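Beta-n-acetylhexosaminidase (Streptococcus pneumoniae, PDB 4AZI) probably cleaves terminal beta-linked N-acetylhexosamines from glycans, as a family 20 glycoside hydrolase module of the exo-acting enzyme StrH. Local coordinates at residues K11-D16 with L326-D331; Q201-F206 with V239-D244; F231-K236 with G256-S261; Y281-K286 with A335-E340. The protein carries 2 engineered substitutions. All coordinates share one frame; numbering follows the deposited sequence.

Contact 1: residues K11-D16 with L326-D331. With OAN (O-(2-acetamido-2-deoxy D-glucopyranosylidene) amino-N-phenylcarbamate), chain C.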
# COMPACT_ATOMS: atom_id res chain seq x y z
N LYS A 11 -0.68 -11.26 3.40
CA LYS A 11 0.66 -10.94 3.91
C LYS A 11 1.29 -9.94 2.95
O LYS A 11 1.62 -10.27 1.80
CB LYS A 11 1.55 -12.18 4.05
CG LYS A 11 1.25 -13.06 5.26
CD LYS A 11 0.04 -13.97 5.07
CE LYS A 11 0.13 -14.75 3.76
NZ LYS A 11 -0.89 -15.83 3.71
N VAL A 12 1.46 -8.72 3.43
CA VAL A 12 1.75 -7.61 2.53
C VAL A 12 3.06 -6.91 2.88
O VAL A 12 3.36 -6.69 4.06
CB VAL A 12 0.58 -6.59 2.51
CG1 VAL A 12 0.76 -5.57 1.39
CG2 VAL A 12 -0.75 -7.31 2.32
N ILE A 13 3.85 -6.62 1.85
CA ILE A 13 5.01 -5.73 1.96
C ILE A 13 4.65 -4.41 1.26
O ILE A 13 4.23 -4.40 0.10
CB ILE A 13 6.32 -6.38 1.41
CG1 ILE A 13 7.52 -5.42 1.49
CG2 ILE A 13 6.14 -6.95 0.01
CD1 ILE A 13 7.87 -4.98 2.90
N SER A 14 4.78 -3.30 1.99
CA SER A 14 4.49 -1.97 1.43
C SER A 14 5.80 -1.26 1.08
O SER A 14 6.75 -1.31 1.86
CB SER A 14 3.66 -1.12 2.40
OG SER A 14 3.42 0.18 1.88
N ILE A 15 5.82 -0.63 -0.09
CA ILE A 15 6.99 0.11 -0.59
C ILE A 15 6.58 1.54 -0.99
O ILE A 15 5.74 1.73 -1.88
CB ILE A 15 7.65 -0.61 -1.80
CG1 ILE A 15 8.20 -2.01 -1.44
CG2 ILE A 15 8.71 0.27 -2.46
CD1 ILE A 15 9.35 -2.06 -0.44
N ASP A 16 7.18 2.52 -0.33
CA ASP A 16 6.94 3.95 -0.59
C ASP A 16 7.67 4.37 -1.87
O ASP A 16 8.75 4.97 -1.82
CB ASP A 16 7.39 4.77 0.64
CG ASP A 16 7.07 6.27 0.54
OD1 ASP A 16 6.40 6.73 -0.42
OD2 ASP A 16 7.50 7.01 1.46
N LEU A 326 3.72 -5.11 6.40
CA LEU A 326 4.97 -4.50 6.87
C LEU A 326 5.37 -3.39 5.88
O LEU A 326 5.27 -3.58 4.66
CB LEU A 326 6.07 -5.56 7.01
CG LEU A 326 7.44 -5.13 7.53
CD1 LEU A 326 8.00 -6.15 8.51
CD2 LEU A 326 8.41 -4.90 6.37
N SER A 327 5.82 -2.26 6.41
CA SER A 327 5.91 -1.04 5.60
C SER A 327 7.30 -0.40 5.54
O SER A 327 7.92 -0.13 6.58
CB SER A 327 4.90 0.00 6.08
OG SER A 327 3.61 -0.55 6.27
N ILE A 328 7.74 -0.14 4.31
CA ILE A 328 9.03 0.49 4.02
C ILE A 328 8.78 1.92 3.54
O ILE A 328 8.17 2.12 2.49
CB ILE A 328 9.83 -0.29 2.95
CG1 ILE A 328 9.94 -1.79 3.29
CG2 ILE A 328 11.22 0.31 2.76
CD1 ILE A 328 10.45 -2.12 4.69
N TRP A 329 9.23 2.90 4.31
CA TRP A 329 8.95 4.30 3.97
C TRP A 329 10.16 5.07 3.50
O TRP A 329 11.30 4.70 3.82
CB TRP A 329 8.28 5.02 5.13
CG TRP A 329 6.98 4.40 5.60
CD1 TRP A 329 6.79 3.54 6.67
CD2 TRP A 329 5.63 4.59 5.03
NE1 TRP A 329 5.47 3.20 6.81
CE2 TRP A 329 4.71 3.79 5.85
CE3 TRP A 329 5.11 5.31 3.95
CZ2 TRP A 329 3.35 3.73 5.60
CZ3 TRP A 329 3.72 5.24 3.70
CH2 TRP A 329 2.86 4.47 4.51
N ALA A 330 9.93 6.14 2.75
CA ALA A 330 11.01 6.91 2.17
C ALA A 330 11.08 8.38 2.61
O ALA A 330 11.45 9.24 1.81
CB ALA A 330 10.96 6.81 0.66
N ASP A 331 10.75 8.65 3.88
CA ASP A 331 10.70 10.03 4.43
C ASP A 331 11.85 10.94 3.99
O ASP A 331 11.65 12.12 3.70
CB ASP A 331 10.61 10.00 5.96
CG ASP A 331 9.34 9.32 6.46
OD1 ASP A 331 8.91 8.30 5.87
OD2 ASP A 331 8.76 9.81 7.46
CAH OAN C . 0.10 6.20 7.37
CAG OAN C . 1.56 6.54 7.71
OAN OAN C . 2.30 5.69 8.19
NAI OAN C . 1.93 7.79 7.45
CAB OAN C . 3.28 8.34 7.68
CAC OAN C . 4.18 8.00 6.49
OAJ OAN C . 3.97 8.95 5.44
CAD OAN C . 5.65 8.00 6.89
OAK OAN C . 6.41 7.70 5.73
CAE OAN C . 5.89 6.92 7.96
CAF OAN C . 7.32 6.85 8.49
OAM OAN C . 7.65 8.05 9.20
OAL OAN C . 5.00 7.05 9.10
CAA OAN C . 3.89 7.85 9.01
NAY OAN C . 3.33 8.21 10.14
OAQ OAN C . 3.92 7.75 11.28
CAP OAN C . 3.80 8.58 12.36
OAR OAN C . 4.24 8.22 13.45
NAO OAN C . 3.20 9.76 12.15
CAS OAN C . 2.94 10.68 13.08
CAT OAN C . 1.64 11.18 13.18
CAU OAN C . 1.32 12.14 14.14
CAV OAN C . 2.31 12.62 15.00
CAW OAN C . 3.62 12.13 14.91
CAX OAN C . 3.94 11.17 13.95
O HOH W 1 5.22 1.87 2.93
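The indole of Trp329 meets Asp16 at its edge, where OD2 lies in the ring plane 3.8 Å from CE3. A water sits over the centre of one face, and the inhibitor's sugar ring covers the opposite face, its CAE offset toward the rim. The two strands are the first and last of the (beta/alpha)8 barrel, and their parallel pairing closes it. Successive bonds from Leu326 N to Val12 O, Ser14 N to Leu326 O, Ile328 N to Ser14 O and Asp16 N to Ile328 O carry the register. On the side facing helix 339-352, Ile13 and Leu326 run side by side, CD1 to CD2 at 3.5 Å, and Ile15 and Ile328 repeat this arrangement. The other side holds Ser14 and Ser327; Ser14 OG bonds to His43 and shares a water with Ile328 O, to which the water donates. With CG anti to the backbone N (chi1 -174°), Asp16 extends across to the loop after Trp329; its OD2 accepts from Ala330 N at 2.9 Å, from the anti side and 26° out of the carboxylate plane, and pairs with Arg19. Asp331 grips the sugar with both oxygens: OAN OAK donates to OD1 at 2.6 Å and OAN OAM to OD2 at 2.7 Å.

Contact 2: residues Q201-F206 with V239-D244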
# COMPACT_ATOMS: atom_id res chain seq x y z
N GLN A 201 -14.91 23.58 11.33
CA GLN A 201 -16.08 22.85 10.84
C GLN A 201 -15.90 22.34 9.40
O GLN A 201 -16.82 22.41 8.58
CB GLN A 201 -17.36 23.67 11.02
CG GLN A 201 -17.73 23.93 12.48
CD GLN A 201 -19.03 24.70 12.63
OE1 GLN A 201 -19.98 24.48 11.88
NE2 GLN A 201 -19.07 25.61 13.60
N LEU A 202 -14.72 21.81 9.11
CA LEU A 202 -14.40 21.23 7.80
C LEU A 202 -14.26 19.68 7.79
O LEU A 202 -13.98 19.10 6.74
CB LEU A 202 -13.14 21.88 7.21
CG LEU A 202 -13.18 23.37 6.83
CD1 LEU A 202 -11.77 23.91 6.62
CD2 LEU A 202 -14.01 23.56 5.57
N TYR A 203 -14.44 19.04 8.95
CA TYR A 203 -14.31 17.57 9.06
C TYR A 203 -15.41 16.84 8.28
O TYR A 203 -15.16 15.80 7.67
CB TYR A 203 -14.28 17.13 10.53
CG TYR A 203 -14.07 15.64 10.78
CD1 TYR A 203 -12.90 14.99 10.37
CD2 TYR A 203 -15.03 14.89 11.47
CE1 TYR A 203 -12.71 13.64 10.63
CE2 TYR A 203 -14.83 13.52 11.73
CZ TYR A 203 -13.66 12.91 11.30
OH TYR A 203 -13.45 11.56 11.53
N GLY A 204 -16.63 17.39 8.33
CA GLY A 204 -17.74 16.91 7.51
C GLY A 204 -17.43 16.95 6.02
O GLY A 204 -17.84 16.07 5.25
N LYS A 205 -16.68 17.97 5.61
CA LYS A 205 -16.27 18.08 4.22
C LYS A 205 -15.16 17.08 3.89
O LYS A 205 -15.09 16.59 2.76
CB LYS A 205 -15.90 19.53 3.86
CG LYS A 205 -17.13 20.43 3.84
CD LYS A 205 -16.79 21.91 3.71
N PHE A 206 -14.31 16.76 4.87
CA PHE A 206 -13.36 15.65 4.72
C PHE A 206 -14.07 14.31 4.49
O PHE A 206 -13.65 13.52 3.63
CB PHE A 206 -12.41 15.53 5.92
CG PHE A 206 -11.58 14.28 5.89
CD1 PHE A 206 -10.43 14.21 5.11
CD2 PHE A 206 -11.97 13.15 6.60
CE1 PHE A 206 -9.68 13.05 5.05
CE2 PHE A 206 -11.23 11.99 6.55
CZ PHE A 206 -10.08 11.93 5.77
N VAL A 239 -20.27 12.76 12.42
CA VAL A 239 -19.90 12.75 11.01
C VAL A 239 -19.70 11.29 10.60
O VAL A 239 -18.95 10.55 11.24
CB VAL A 239 -18.64 13.60 10.74
CG1 VAL A 239 -18.10 13.38 9.33
CG2 VAL A 239 -18.93 15.08 10.97
N GLN A 240 -20.40 10.85 9.56
CA GLN A 240 -20.48 9.43 9.25
C GLN A 240 -19.60 9.05 8.06
O GLN A 240 -19.45 9.83 7.13
CB GLN A 240 -21.93 9.02 9.00
CG GLN A 240 -22.30 7.68 9.62
CD GLN A 240 -22.26 7.67 11.14
OE1 GLN A 240 -22.02 6.63 11.77
NE2 GLN A 240 -22.51 8.83 11.76
N PHE A 241 -19.00 7.87 8.12
CA PHE A 241 -18.11 7.41 7.04
C PHE A 241 -18.64 6.14 6.38
O PHE A 241 -19.39 5.38 7.01
CB PHE A 241 -16.68 7.20 7.55
CG PHE A 241 -15.96 8.48 7.88
CD1 PHE A 241 -16.18 9.12 9.10
CD2 PHE A 241 -15.05 9.04 6.99
CE1 PHE A 241 -15.51 10.31 9.41
CE2 PHE A 241 -14.37 10.22 7.30
CZ PHE A 241 -14.60 10.86 8.51
N ASP A 242 -18.26 5.94 5.11
CA ASP A 242 -18.56 4.73 4.31
C ASP A 242 -18.09 3.49 5.08
O ASP A 242 -16.92 3.40 5.45
CB ASP A 242 -17.86 4.85 2.95
CG ASP A 242 -18.20 3.72 1.97
OD1 ASP A 242 -18.15 2.54 2.36
OD2 ASP A 242 -18.48 4.00 0.79
N LYS A 243 -18.98 2.54 5.32
CA LYS A 243 -18.59 1.37 6.12
C LYS A 243 -17.83 0.29 5.33
O LYS A 243 -17.28 -0.63 5.93
CB LYS A 243 -19.79 0.76 6.85
CG LYS A 243 -20.58 1.73 7.73
CD LYS A 243 -19.72 2.46 8.75
CE LYS A 243 -20.56 3.40 9.59
NZ LYS A 243 -21.23 4.46 8.77
N ASP A 244 -17.78 0.41 4.01
CA ASP A 244 -17.13 -0.61 3.15
C ASP A 244 -15.62 -0.51 3.01
O ASP A 244 -15.01 -1.38 2.43
CB ASP A 244 -17.73 -0.61 1.74
CG ASP A 244 -19.19 -0.98 1.72
OD1 ASP A 244 -19.63 -1.78 2.57
OD2 ASP A 244 -19.89 -0.48 0.83
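Phe241 puts the end of its ring between Tyr203 and Phe206, both on the first turn of helix 203-219. This is the tight part of the contact: Phe241 CE1 lies 3.2 Å from Tyr203 OH, and Phe241 CE2 lies 3.7 Å from Phe206 CE2. The Tyr203 and Phe241 planes meet obliquely, at 56°. The Phe206 and Phe241 side chains cross at about a right angle, with Phe206 CD2 at the edge of the Phe241 ring, in its plane. A chi1 of -177° at Tyr203 sets CG anti to the backbone N and brings the ring to Val239 and Phe241. Toward the solvent the packing thins to Val239, whose CB is 3.9 Å from Tyr203 CD2 and whose CG1 is 4.0 Å from the CA of exposed Gly204. The contact thus fastens the start of this barrel helix to the loop leading into strand 246-249. The direct meeting of the two segments is apolar, but Tyr203 OH bonds to Gly230 O and Tyr233 N, and the Asn211 amide to the backbone at Gln240 and Asp242. Helix and loop are therefore probably joined by a mix of buried ring packing and hydrogen bonds.

Contact 3: residues F231-K236 with G256-S261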
# COMPACT_ATOMS: atom_id res chain seq x y z
N PHE A 231 -10.83 8.56 10.11
CA PHE A 231 -12.12 7.88 10.32
C PHE A 231 -12.58 7.92 11.77
O PHE A 231 -11.91 7.42 12.67
CB PHE A 231 -12.05 6.44 9.81
CG PHE A 231 -12.03 6.32 8.30
CD1 PHE A 231 -10.87 6.60 7.58
CD2 PHE A 231 -13.18 5.95 7.61
CE1 PHE A 231 -10.86 6.50 6.20
CE2 PHE A 231 -13.17 5.84 6.22
CZ PHE A 231 -12.00 6.11 5.51
N TYR A 232 -13.76 8.51 11.98
CA TYR A 232 -14.35 8.66 13.31
C TYR A 232 -13.36 9.18 14.33
O TYR A 232 -13.12 8.55 15.36
CB TYR A 232 -15.00 7.34 13.74
CG TYR A 232 -16.18 7.01 12.88
CD1 TYR A 232 -17.45 7.47 13.20
CD2 TYR A 232 -16.04 6.26 11.71
CE1 TYR A 232 -18.54 7.20 12.40
CE2 TYR A 232 -17.12 5.98 10.90
CZ TYR A 232 -18.37 6.45 11.26
OH TYR A 232 -19.45 6.19 10.47
N TYR A 233 -12.76 10.32 14.02
CA TYR A 233 -11.73 10.91 14.87
C TYR A 233 -12.27 11.05 16.29
O TYR A 233 -13.44 11.42 16.48
CB TYR A 233 -11.28 12.26 14.32
CG TYR A 233 -10.15 12.91 15.09
CD1 TYR A 233 -8.84 12.44 15.00
CD2 TYR A 233 -10.39 14.02 15.91
CE1 TYR A 233 -7.80 13.05 15.70
CE2 TYR A 233 -9.37 14.63 16.62
CZ TYR A 233 -8.08 14.15 16.51
OH TYR A 233 -7.07 14.76 17.21
N GLU A 234 -11.43 10.71 17.26
CA GLU A 234 -11.74 10.79 18.70
C GLU A 234 -13.01 10.02 19.14
O GLU A 234 -13.71 10.43 20.06
CB GLU A 234 -11.75 12.25 19.19
CG GLU A 234 -11.04 12.44 20.53
CD GLU A 234 -10.88 13.90 20.94
OE1 GLU A 234 -10.83 14.79 20.06
OE2 GLU A 234 -10.79 14.16 22.15
N ASP A 235 -13.26 8.88 18.47
CA ASP A 235 -14.40 7.99 18.74
C ASP A 235 -15.77 8.70 18.71
O ASP A 235 -16.67 8.32 19.45
CB ASP A 235 -14.25 7.24 20.09
CG ASP A 235 -12.96 6.44 20.19
OD1 ASP A 235 -12.37 6.06 19.15
OD2 ASP A 235 -12.55 6.16 21.35
N LYS A 236 -15.91 9.71 17.86
CA LYS A 236 -17.16 10.48 17.73
C LYS A 236 -17.83 10.11 16.41
O LYS A 236 -17.16 9.79 15.44
CB LYS A 236 -16.88 11.99 17.76
CG LYS A 236 -16.16 12.51 19.01
CD LYS A 236 -17.10 12.69 20.20
CE LYS A 236 -16.42 13.44 21.34
NZ LYS A 236 -17.29 13.61 22.56
N GLY A 256 -2.33 14.12 21.65
CA GLY A 256 -3.18 15.08 20.92
C GLY A 256 -3.40 14.80 19.44
O GLY A 256 -3.81 15.69 18.68
N TYR A 257 -3.07 13.59 19.00
CA TYR A 257 -3.46 13.13 17.68
C TYR A 257 -4.41 11.98 18.01
O TYR A 257 -4.01 10.82 18.02
CB TYR A 257 -2.23 12.67 16.89
CG TYR A 257 -2.43 12.50 15.39
CD1 TYR A 257 -2.69 13.59 14.56
CD2 TYR A 257 -2.32 11.24 14.79
CE1 TYR A 257 -2.85 13.43 13.19
CE2 TYR A 257 -2.48 11.07 13.42
CZ TYR A 257 -2.74 12.17 12.63
OH TYR A 257 -2.90 12.00 11.28
N ASN A 258 -5.65 12.36 18.33
CA ASN A 258 -6.61 11.49 19.03
C ASN A 258 -7.43 10.56 18.13
O ASN A 258 -8.66 10.65 18.07
CB ASN A 258 -7.56 12.33 19.88
CG ASN A 258 -6.85 13.08 20.99
OD1 ASN A 258 -7.29 14.15 21.40
ND2 ASN A 258 -5.75 12.52 21.49
N LEU A 259 -6.75 9.62 17.48
CA LEU A 259 -7.40 8.76 16.50
C LEU A 259 -8.42 7.82 17.14
O LEU A 259 -8.37 7.55 18.34
CB LEU A 259 -6.35 7.98 15.70
CG LEU A 259 -5.15 8.83 15.27
CD1 LEU A 259 -4.15 8.02 14.45
CD2 LEU A 259 -5.64 10.06 14.51
N ALA A 260 -9.37 7.35 16.33
CA ALA A 260 -10.29 6.31 16.76
C ALA A 260 -9.51 5.06 17.15
O ALA A 260 -8.46 4.77 16.58
CB ALA A 260 -11.30 5.99 15.67
N SER A 261 -10.01 4.35 18.16
CA SER A 261 -9.40 3.10 18.55
C SER A 261 -9.82 2.02 17.56
O SER A 261 -10.86 2.17 16.89
CB SER A 261 -9.83 2.71 19.96
OG SER A 261 -11.22 2.43 19.99
O HOH W 2 -9.28 8.30 13.68
O HOH W 3 -12.57 3.44 21.72
O HOH W 4 -9.79 6.41 20.69
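Gly256 and Tyr257 lead segment 256-261 past the hydroxyl of Tyr233, joining two loops of the (beta/alpha)8 barrel, those following strands 223-227 and 246-249. The Tyr257 side chain turns away to the inhibitor pocket, where its hydroxyl is held by Asp229 and Trp194. Asn258, the centre of an inverse gamma turn, donates its backbone N to Tyr233 OH (3.0 Å, 158° at the hydrogen). Its carbonyl O stands 3.4 Å above one face of the same ring, offset toward the rim, and receives a weak bond from Glu234 N. The Asn258 and Glu234 side chains run alongside each other, CB to CG at 3.5 Å. Leu259 then sends CD2 back to the edge of the Tyr233 ring, in its plane and 3.9 Å from CE1. Ala260 tucks its methyl against two backbone carbonyls, with CB 3.2 Å from Tyr232 O, while its N donates to a water that bridges to Phe231 O. Ser261 is the N-cap of helix 262-267, its OG capping Tyr264 N. Asp235, with CG anti to its carbonyl carbon (chi1 -56°), reaches this helix start: Ser261 N donates to the syn lone pair of Asp235 OD1 at 3.1 Å.

Contact 4: residues Y281-K286 with A335-E340. With OAN (O-(2-acetamido-2-deoxy D-glucopyranosylidene) amino-N-phenylcarbamate), chain C.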
# COMPACT_ATOMS: atom_id res chain seq x y z
N TYR A 281 9.85 0.77 8.68
CA TYR A 281 11.27 1.11 8.49
C TYR A 281 11.44 2.24 7.49
O TYR A 281 10.93 2.16 6.37
CB TYR A 281 12.10 -0.10 8.04
CG TYR A 281 13.53 0.27 7.67
CD1 TYR A 281 14.37 0.91 8.60
CD2 TYR A 281 14.05 0.01 6.39
CE1 TYR A 281 15.67 1.27 8.27
CE2 TYR A 281 15.35 0.36 6.06
CZ TYR A 281 16.16 0.99 7.00
OH TYR A 281 17.46 1.34 6.68
N ILE A 282 12.15 3.29 7.90
CA ILE A 282 12.49 4.42 7.03
C ILE A 282 13.90 4.18 6.52
O ILE A 282 14.82 3.98 7.31
CB ILE A 282 12.42 5.78 7.79
CG1 ILE A 282 10.98 6.07 8.26
CG2 ILE A 282 12.94 6.92 6.93
CD1 ILE A 282 10.89 7.11 9.37
N LEU A 283 14.06 4.18 5.19
CA LEU A 283 15.37 3.96 4.57
C LEU A 283 16.42 4.87 5.20
O LEU A 283 16.24 6.09 5.28
CB LEU A 283 15.32 4.21 3.06
CG LEU A 283 14.32 3.46 2.17
CD1 LEU A 283 14.59 3.79 0.70
CD2 LEU A 283 14.36 1.95 2.39
N GLY A 284 17.51 4.26 5.67
CA GLY A 284 18.64 4.99 6.26
C GLY A 284 18.47 5.41 7.71
O GLY A 284 19.38 6.01 8.29
N GLN A 285 17.32 5.10 8.30
CA GLN A 285 16.98 5.56 9.65
C GLN A 285 17.72 4.76 10.72
O GLN A 285 17.71 3.52 10.71
CB GLN A 285 15.46 5.50 9.89
CG GLN A 285 14.97 6.26 11.12
CD GLN A 285 14.59 7.70 10.81
OE1 GLN A 285 15.10 8.31 9.87
NE2 GLN A 285 13.69 8.26 11.62
N LYS A 286 18.36 5.49 11.62
CA LYS A 286 19.13 4.93 12.72
C LYS A 286 18.54 5.44 14.03
O LYS A 286 17.75 6.39 14.01
CB LYS A 286 20.60 5.35 12.59
CG LYS A 286 21.36 4.66 11.46
CD LYS A 286 22.58 5.49 11.06
CE LYS A 286 22.21 6.57 10.05
NZ LYS A 286 22.92 7.85 10.29
N ALA A 335 18.06 9.06 0.76
CA ALA A 335 18.70 7.92 1.41
C ALA A 335 18.79 6.76 0.44
O ALA A 335 17.89 6.54 -0.37
CB ALA A 335 17.95 7.52 2.66
N GLU A 336 19.90 6.02 0.52
CA GLU A 336 20.16 4.92 -0.39
C GLU A 336 19.25 3.74 -0.07
O GLU A 336 19.23 3.26 1.07
CB GLU A 336 21.63 4.51 -0.31
CG GLU A 336 22.01 3.39 -1.27
CD GLU A 336 23.39 2.82 -0.99
OE1 GLU A 336 24.06 3.28 -0.04
OE2 GLU A 336 23.81 1.90 -1.73
N TYR A 337 18.48 3.28 -1.06
CA TYR A 337 17.71 2.06 -0.89
C TYR A 337 18.66 0.87 -0.91
O TYR A 337 19.33 0.61 -1.91
CB TYR A 337 16.62 1.92 -1.98
CG TYR A 337 16.03 0.53 -2.08
CD1 TYR A 337 15.29 -0.02 -1.03
CD2 TYR A 337 16.21 -0.24 -3.23
CE1 TYR A 337 14.75 -1.30 -1.12
CE2 TYR A 337 15.67 -1.52 -3.33
CZ TYR A 337 14.94 -2.04 -2.28
OH TYR A 337 14.41 -3.31 -2.35
N LYS A 338 18.73 0.17 0.22
CA LYS A 338 19.53 -1.03 0.34
C LYS A 338 18.62 -2.25 0.40
O LYS A 338 18.08 -2.59 1.46
CB LYS A 338 20.46 -0.96 1.55
CG LYS A 338 21.68 -0.08 1.35
CD LYS A 338 22.47 0.05 2.64
CE LYS A 338 23.28 1.32 2.67
NZ LYS A 338 23.54 1.76 4.07
N GLU A 339 18.45 -2.87 -0.75
CA GLU A 339 17.63 -4.05 -0.94
C GLU A 339 17.76 -5.08 0.19
O GLU A 339 16.76 -5.58 0.71
CB GLU A 339 17.98 -4.66 -2.30
CG GLU A 339 17.49 -6.07 -2.53
CD GLU A 339 17.77 -6.53 -3.94
OE1 GLU A 339 17.07 -6.07 -4.87
OE2 GLU A 339 18.72 -7.32 -4.12
N GLU A 340 19.01 -5.36 0.58
CA GLU A 340 19.33 -6.34 1.62
C GLU A 340 18.72 -6.03 3.01
O GLU A 340 18.38 -6.94 3.75
CB GLU A 340 20.85 -6.56 1.72
CG GLU A 340 21.66 -5.36 2.22
CD GLU A 340 22.09 -4.37 1.13
OE1 GLU A 340 21.77 -4.56 -0.07
OE2 GLU A 340 22.77 -3.39 1.49
CAH OAN C . 0.10 6.20 7.37
CAG OAN C . 1.56 6.54 7.71
OAN OAN C . 2.30 5.69 8.19
NAI OAN C . 1.93 7.79 7.45
CAB OAN C . 3.28 8.34 7.68
CAC OAN C . 4.18 8.00 6.49
OAJ OAN C . 3.97 8.95 5.44
CAD OAN C . 5.65 8.00 6.89
OAK OAN C . 6.41 7.70 5.73
CAE OAN C . 5.89 6.92 7.96
CAF OAN C . 7.32 6.85 8.49
OAM OAN C . 7.65 8.05 9.20
OAL OAN C . 5.00 7.05 9.10
CAA OAN C . 3.89 7.85 9.01
NAY OAN C . 3.33 8.21 10.14
OAQ OAN C . 3.92 7.75 11.28
CAP OAN C . 3.80 8.58 12.36
OAR OAN C . 4.24 8.22 13.45
NAO OAN C . 3.20 9.76 12.15
CAS OAN C . 2.94 10.68 13.08
CAT OAN C . 1.64 11.18 13.18
CAU OAN C . 1.32 12.14 14.14
CAV OAN C . 2.31 12.62 15.00
CAW OAN C . 3.62 12.13 14.91
CAX OAN C . 3.94 11.17 13.95
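Leu283 and Tyr337 form the apolar centre of this surface contact, their side chains crossing at a slant. It joins two loop regions of the (beta/alpha)8 barrel: the turn leaving strand 271-282 and the approach to helix 339-352. Leu283 CD1 rests 3.8 Å from Tyr337 CB, while its other methyl, CD2, comes to the edge of the tyrosine ring, 4.1 Å from CD1 of Tyr337. Ala335 adds a second touch against the backbone, its CB 3.4 Å from Leu283 O and 4.5 Å from Gly284 CA. The Leu283 chi1 of -55° places CG anti to the carbonyl carbon, which lets CD1 and CD2 reach Tyr337.

Behind these residues, a type II beta turn from Ile282 to Gln285 fixes segment 281-286, closed by Gln285 N bonding to Ile282 O at 2.9 Å. Gly284 occupies its third position with a positive phi of 81°. The same glycine donates its N to Tyr281 OH, a bond that ties the turn back to the strand; the hydroxyl also pairs with Glu341 on the helix. On segment 335-340, Tyr337 meets Phe22 edge-to-face and packs on helix 24-37, while Lys20 bonds to Ala335 O. The Tyr337 ring has Glu339 N 3.8 Å above the centre of one face, at the start of helix 339-352. Further out, Gln285 is held by Arg332 and Trp291. Ile282 faces the inhibitor pocket, where its CD1 lies 3.4 Å from OAN OAM.

From the N terminus, after helix 3-8, strand 10-16 opens contact 1, but that contact closes only when strand 321-329 returns beside it, completing the barrel. Contacts 2 and 3 nest inside this long loop. They cross each other: 201-206 precedes 231-236, then 239-244 closes contact 2 and 256-261 closes contact 3, so helix 203-219 and the loops around strand 246-249 form one interlocked region. Contact 4 opens afterwards at 281-286 and crosses contact 1, since 326-331 falls before 335-340. Contacts 1 and 4 touch through neighbouring strands 271-282 and 321-329 and share the inhibitor, whereas contacts 2 and 4 have centres about 36 Å apart.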